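Local coordinates for nicotinate phosphoribosyltransferase (Porphyromonas gingivalis, PDB 2IM5), which probably catalyses the ATP-dependent formation of nicotinate mononucleotide from nicotinate and phosphoribosyl diphosphate, a step of NAD biosynthesis, at residues D65-Y76 against V197-V207. Residues are numbered along the deposited sequence; the frame is centred on the assembly and turned at random.
Sequences DEKEFLQRELPY and VHLAHKHGLRV
F69 and H201 form an offset stack that joins two helices crossing at nearly a right angle (axes of 65-73 and 197-203 at 93°). Helix 64-73 lies in the sequence range of the NAPRTase N-terminal domain. Helix 197-203 belongs to the TIM-barrel-like part and links the parallel strands 191-194 and 206-207 in a beta-alpha-beta crossover. The contact is thus packing between the two parts of the fold.

The two side chains slide past each other in opposite directions, and their ring planes lie 25° apart. H201 CB sits over the centre of the F69 ring, 3.6 Å from its centroid, a CH-pi contact. F69 CB returns the contact over a face of the imidazole. F69 has CG anti to the backbone N (chi1 172°), which lays the ring across the H201 backbone, with F69 CZ 3.6 Å from H201 CA. E73 CB covers the opposite face of the phenyl. V197 CG1 meets the F69 ring at its edge, in plane, 3.8 Å from F69 CE2.

V207 closes the other end. L74 CD1 packs on V207 CG1, and L12 of helix 12-24 touches both residues. V207 CG2 faces Y76 OH.

No direct hydrogen bond crosses the contact, but water does. One water bridges E73 O and, weakly, V207 N. E66 is also held by S6, through a hydrogen bond between E66 OE2 and S6 OG. A second water donates to E66 OE2 at 2.8 Å. The same water also bonds H198 ND1, and it reaches H201 ND1 at 2.9 Å.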
loop_
_atom_site.group_PDB
_atom_site.type_symbol
_atom_site.label_atom_id
_atom_site.label_comp_id
_atom_site.label_asym_id
_atom_site.label_seq_id
_atom_site.Cartn_x
_atom_site.Cartn_y
_atom_site.Cartn_z
ATOM N N ASP A 65 14.365 -16.865 12.429
ATOM C CA ASP A 65 13.891 -15.793 13.297
ATOM C C ASP A 65 12.708 -15.064 12.681
ATOM O O ASP A 65 11.779 -14.676 13.391
ATOM C CB ASP A 65 15.000 -14.775 13.590
ATOM C CG ASP A 65 16.054 -15.314 14.534
ATOM O OD1 ASP A 65 15.734 -16.224 15.333
ATOM O OD2 ASP A 65 17.203 -14.814 14.488
ATOM N N GLU A 66 12.745 -14.869 11.365
ATOM C CA GLU A 66 11.651 -14.180 10.692
ATOM C C GLU A 66 10.383 -15.016 10.774
ATOM O O GLU A 66 9.299 -14.485 10.989
ATOM C CB GLU A 66 12.013 -13.888 9.238
ATOM C CG GLU A 66 13.203 -12.950 9.110
ATOM C CD GLU A 66 13.568 -12.652 7.667
ATOM O OE1 GLU A 66 13.530 -13.582 6.830
ATOM O OE2 GLU A 66 13.905 -11.484 7.381
ATOM N N LYS A 67 10.525 -16.326 10.621
ATOM C CA LYS A 67 9.371 -17.212 10.702
ATOM C C LYS A 67 8.746 -17.124 12.097
ATOM O O LYS A 67 7.526 -17.046 12.229
ATOM C CB LYS A 67 9.775 -18.660 10.408
ATOM C CG LYS A 67 8.604 -19.621 10.376
ATOM C CD LYS A 67 9.046 -21.070 10.230
ATOM C CE LYS A 67 7.858 -22.011 10.390
ATOM N NZ LYS A 67 8.228 -23.462 10.341
ATOM N N GLU A 68 9.578 -17.141 13.135
ATOM C CA GLU A 68 9.083 -17.042 14.510
ATOM C C GLU A 68 8.412 -15.694 14.734
ATOM O O GLU A 68 7.420 -15.597 15.461
ATOM C CB GLU A 68 10.226 -17.211 15.510
ATOM C CG GLU A 68 10.738 -18.636 15.622
ATOM C CD GLU A 68 12.011 -18.742 16.455
ATOM O OE1 GLU A 68 12.062 -18.141 17.558
ATOM O OE2 GLU A 68 12.959 -19.433 16.006
ATOM N N PHE A 69 8.959 -14.651 14.113
ATOM C CA PHE A 69 8.385 -13.318 14.227
ATOM C C PHE A 69 6.979 -13.311 13.609
ATOM O O PHE A 69 6.030 -12.798 14.201
ATOM C CB PHE A 69 9.259 -12.298 13.499
ATOM C CG PHE A 69 8.650 -10.930 13.412
ATOM C CD1 PHE A 69 8.577 -10.110 14.537
ATOM C CD2 PHE A 69 8.132 -10.466 12.205
ATOM C CE1 PHE A 69 7.993 -8.843 14.460
ATOM C CE2 PHE A 69 7.549 -9.210 12.115
ATOM C CZ PHE A 69 7.478 -8.391 13.250
ATOM N N LEU A 70 6.853 -13.879 12.414
ATOM C CA LEU A 70 5.560 -13.920 11.742
ATOM C C LEU A 70 4.529 -14.662 12.588
ATOM O O LEU A 70 3.379 -14.237 12.700
ATOM C CB LEU A 70 5.679 -14.601 10.373
ATOM C CG LEU A 70 6.531 -13.885 9.317
ATOM C CD1 LEU A 70 6.547 -14.702 8.041
ATOM C CD2 LEU A 70 5.964 -12.491 9.047
ATOM N N GLN A 71 4.947 -15.771 13.189
ATOM C CA GLN A 71 4.042 -16.562 14.012
ATOM C C GLN A 71 3.597 -15.792 15.247
ATOM O O GLN A 71 2.448 -15.891 15.665
ATOM C CB GLN A 71 4.719 -17.867 14.428
ATOM C CG GLN A 71 5.145 -18.718 13.255
ATOM C CD GLN A 71 6.003 -19.901 13.668
ATOM O OE1 GLN A 71 6.946 -19.755 14.446
ATOM N NE2 GLN A 71 5.690 -21.075 13.136
ATOM N N ARG A 72 4.498 -15.001 15.816
ATOM C CA ARG A 72 4.162 -14.245 17.016
ATOM C C ARG A 72 3.487 -12.905 16.783
ATOM O O ARG A 72 2.557 -12.557 17.503
ATOM C CB ARG A 72 5.418 -14.031 17.867
ATOM C CG ARG A 72 5.999 -15.333 18.383
ATOM C CD ARG A 72 7.289 -15.145 19.154
ATOM N NE ARG A 72 7.822 -16.438 19.577
ATOM C CZ ARG A 72 8.983 -16.610 20.200
ATOM N NH1 ARG A 72 9.760 -15.568 20.482
ATOM N NH2 ARG A 72 9.368 -17.831 20.548
ATOM N N GLU A 73 3.943 -12.167 15.778
ATOM C CA GLU A 73 3.407 -10.844 15.510
ATOM C C GLU A 73 2.348 -10.704 14.431
ATOM O O GLU A 73 1.641 -9.697 14.395
ATOM C CB GLU A 73 4.560 -9.890 15.215
ATOM C CG GLU A 73 5.518 -9.744 16.377
ATOM C CD GLU A 73 4.809 -9.333 17.652
ATOM O OE1 GLU A 73 4.101 -8.298 17.629
ATOM O OE2 GLU A 73 4.952 -10.044 18.671
ATOM N N LEU A 74 2.238 -11.681 13.540
ATOM C CA LEU A 74 1.223 -11.612 12.484
ATOM C C LEU A 74 0.396 -12.889 12.519
ATOM O O LEU A 74 0.312 -13.622 11.522
ATOM C CB LEU A 74 1.872 -11.441 11.104
ATOM C CG LEU A 74 2.479 -10.069 10.765
ATOM C CD1 LEU A 74 3.737 -9.842 11.587
ATOM C CD2 LEU A 74 2.809 -10.010 9.275
ATOM N N PRO A 75 -0.239 -13.163 13.675
ATOM C CA PRO A 75 -1.067 -14.356 13.873
ATOM C C PRO A 75 -2.250 -14.493 12.926
ATOM O O PRO A 75 -2.750 -15.598 12.736
ATOM C CB PRO A 75 -1.493 -14.242 15.338
ATOM C CG PRO A 75 -1.591 -12.760 15.529
ATOM C CD PRO A 75 -0.336 -12.265 14.844
ATOM N N TYR A 76 -2.713 -13.387 12.344
ATOM C CA TYR A 76 -3.830 -13.484 11.405
ATOM C C TYR A 76 -3.397 -14.212 10.120
ATOM O O TYR A 76 -4.234 -14.561 9.284
ATOM C CB TYR A 76 -4.416 -12.100 11.096
ATOM C CG TYR A 76 -3.402 -10.991 11.087
ATOM C CD1 TYR A 76 -2.610 -10.756 9.966
ATOM C CD2 TYR A 76 -3.198 -10.204 12.223
ATOM C CE1 TYR A 76 -1.627 -9.761 9.974
ATOM C CE2 TYR A 76 -2.217 -9.207 12.244
ATOM C CZ TYR A 76 -1.436 -8.996 11.119
ATOM O OH TYR A 76 -0.449 -8.038 11.140
ATOM N N VAL A 197 7.396 -4.871 7.195
ATOM C CA VAL A 197 7.467 -6.007 8.119
ATOM C C VAL A 197 8.877 -6.288 8.636
ATOM O O VAL A 197 9.059 -6.594 9.819
ATOM C CB VAL A 197 6.885 -7.279 7.467
ATOM C CG1 VAL A 197 6.808 -8.412 8.490
ATOM C CG2 VAL A 197 5.502 -6.970 6.901
ATOM N N HIS A 198 9.866 -6.175 7.752
ATOM C CA HIS A 198 11.258 -6.391 8.120
ATOM C C HIS A 198 11.739 -5.411 9.199
ATOM O O HIS A 198 12.358 -5.814 10.194
ATOM C CB HIS A 198 12.161 -6.257 6.893
ATOM C CG HIS A 198 13.605 -6.056 7.229
ATOM N ND1 HIS A 198 14.334 -6.965 7.970
ATOM C CD2 HIS A 198 14.457 -5.045 6.930
ATOM C CE1 HIS A 198 15.572 -6.524 8.109
ATOM N NE2 HIS A 198 15.672 -5.361 7.488
ATOM N N LEU A 199 11.463 -4.126 8.998
ATOM C CA LEU A 199 11.885 -3.127 9.961
ATOM C C LEU A 199 11.078 -3.189 11.258
ATOM O O LEU A 199 11.548 -2.753 12.307
ATOM C CB LEU A 199 11.816 -1.735 9.330
ATOM C CG LEU A 199 12.845 -1.552 8.202
ATOM C CD1 LEU A 199 12.756 -0.146 7.627
ATOM C CD2 LEU A 199 14.258 -1.824 8.745
ATOM N N ALA A 200 9.863 -3.728 11.191
ATOM C CA ALA A 200 9.039 -3.856 12.386
ATOM C C ALA A 200 9.687 -4.956 13.224
ATOM O O ALA A 200 9.749 -4.877 14.450
ATOM C CB ALA A 200 7.619 -4.247 12.013
ATOM N N HIS A 201 10.177 -5.979 12.537
ATOM C CA HIS A 201 10.840 -7.098 13.184
ATOM C C HIS A 201 12.135 -6.600 13.817
ATOM O O HIS A 201 12.384 -6.808 15.006
ATOM C CB HIS A 201 11.159 -8.182 12.152
ATOM C CG HIS A 201 11.953 -9.328 12.698
ATOM N ND1 HIS A 201 12.714 -10.153 11.897
ATOM C CD2 HIS A 201 12.089 -9.802 13.961
ATOM C CE1 HIS A 201 13.284 -11.084 12.641
ATOM N NE2 HIS A 201 12.921 -10.894 13.897
ATOM N N LYS A 202 12.948 -5.931 13.008
ATOM C CA LYS A 202 14.232 -5.405 13.454
ATOM C C LYS A 202 14.157 -4.416 14.622
ATOM O O LYS A 202 14.959 -4.494 15.556
ATOM C CB LYS A 202 14.953 -4.738 12.283
ATOM C CG LYS A 202 16.252 -4.069 12.670
ATOM C CD LYS A 202 17.055 -3.633 11.453
ATOM C CE LYS A 202 18.334 -2.922 11.894
ATOM N NZ LYS A 202 19.206 -2.588 10.747
ATOM N N HIS A 203 13.202 -3.494 14.569
ATOM C CA HIS A 203 13.073 -2.484 15.607
ATOM C C HIS A 203 12.018 -2.758 16.674
ATOM O O HIS A 203 11.731 -1.890 17.498
ATOM C CB HIS A 203 12.814 -1.124 14.962
ATOM C CG HIS A 203 13.939 -0.651 14.097
ATOM N ND1 HIS A 203 15.181 -0.331 14.599
ATOM C CD2 HIS A 203 14.019 -0.473 12.756
ATOM C CE1 HIS A 203 15.979 0.023 13.606
ATOM N NE2 HIS A 203 15.298 -0.055 12.476
ATOM N N GLY A 204 11.449 -3.958 16.656
ATOM C CA GLY A 204 10.455 -4.329 17.650
ATOM C C GLY A 204 9.216 -3.456 17.654
ATOM O O GLY A 204 8.741 -3.043 18.709
ATOM N N LEU A 205 8.689 -3.171 16.472
ATOM C CA LEU A 205 7.499 -2.348 16.343
ATOM C C LEU A 205 6.342 -3.197 15.827
ATOM O O LEU A 205 6.550 -4.294 15.315
ATOM C CB LEU A 205 7.758 -1.208 15.353
ATOM C CG LEU A 205 8.875 -0.213 15.684
ATOM C CD1 LEU A 205 9.091 0.709 14.484
ATOM C CD2 LEU A 205 8.506 0.598 16.931
ATOM N N ARG A 206 5.125 -2.684 15.968
ATOM C CA ARG A 206 3.944 -3.370 15.463
ATOM C C ARG A 206 3.922 -3.166 13.947
ATOM O O ARG A 206 4.441 -2.163 13.447
ATOM C CB ARG A 206 2.665 -2.749 16.034
ATOM C CG ARG A 206 2.380 -3.029 17.499
ATOM C CD ARG A 206 1.008 -2.472 17.882
ATOM N NE ARG A 206 1.003 -1.012 17.942
ATOM C CZ ARG A 206 1.341 -0.305 19.018
ATOM N NH1 ARG A 206 1.704 -0.917 20.135
ATOM N NH2 ARG A 206 1.334 1.020 18.975
ATOM N N VAL A 207 3.340 -4.113 13.213
ATOM C CA VAL A 207 3.227 -3.940 11.773
ATOM C C VAL A 207 1.918 -3.186 11.609
ATOM O O VAL A 207 1.012 -3.337 12.424
ATOM C CB VAL A 207 3.154 -5.279 11.007
ATOM C CG1 VAL A 207 4.489 -5.998 11.102
ATOM C CG2 VAL A 207 2.033 -6.145 11.560
HETATM O O HOH W 1 13.656 -9.425 9.230
HETATM O O HOH W 2 2.547 -6.687 15.182
#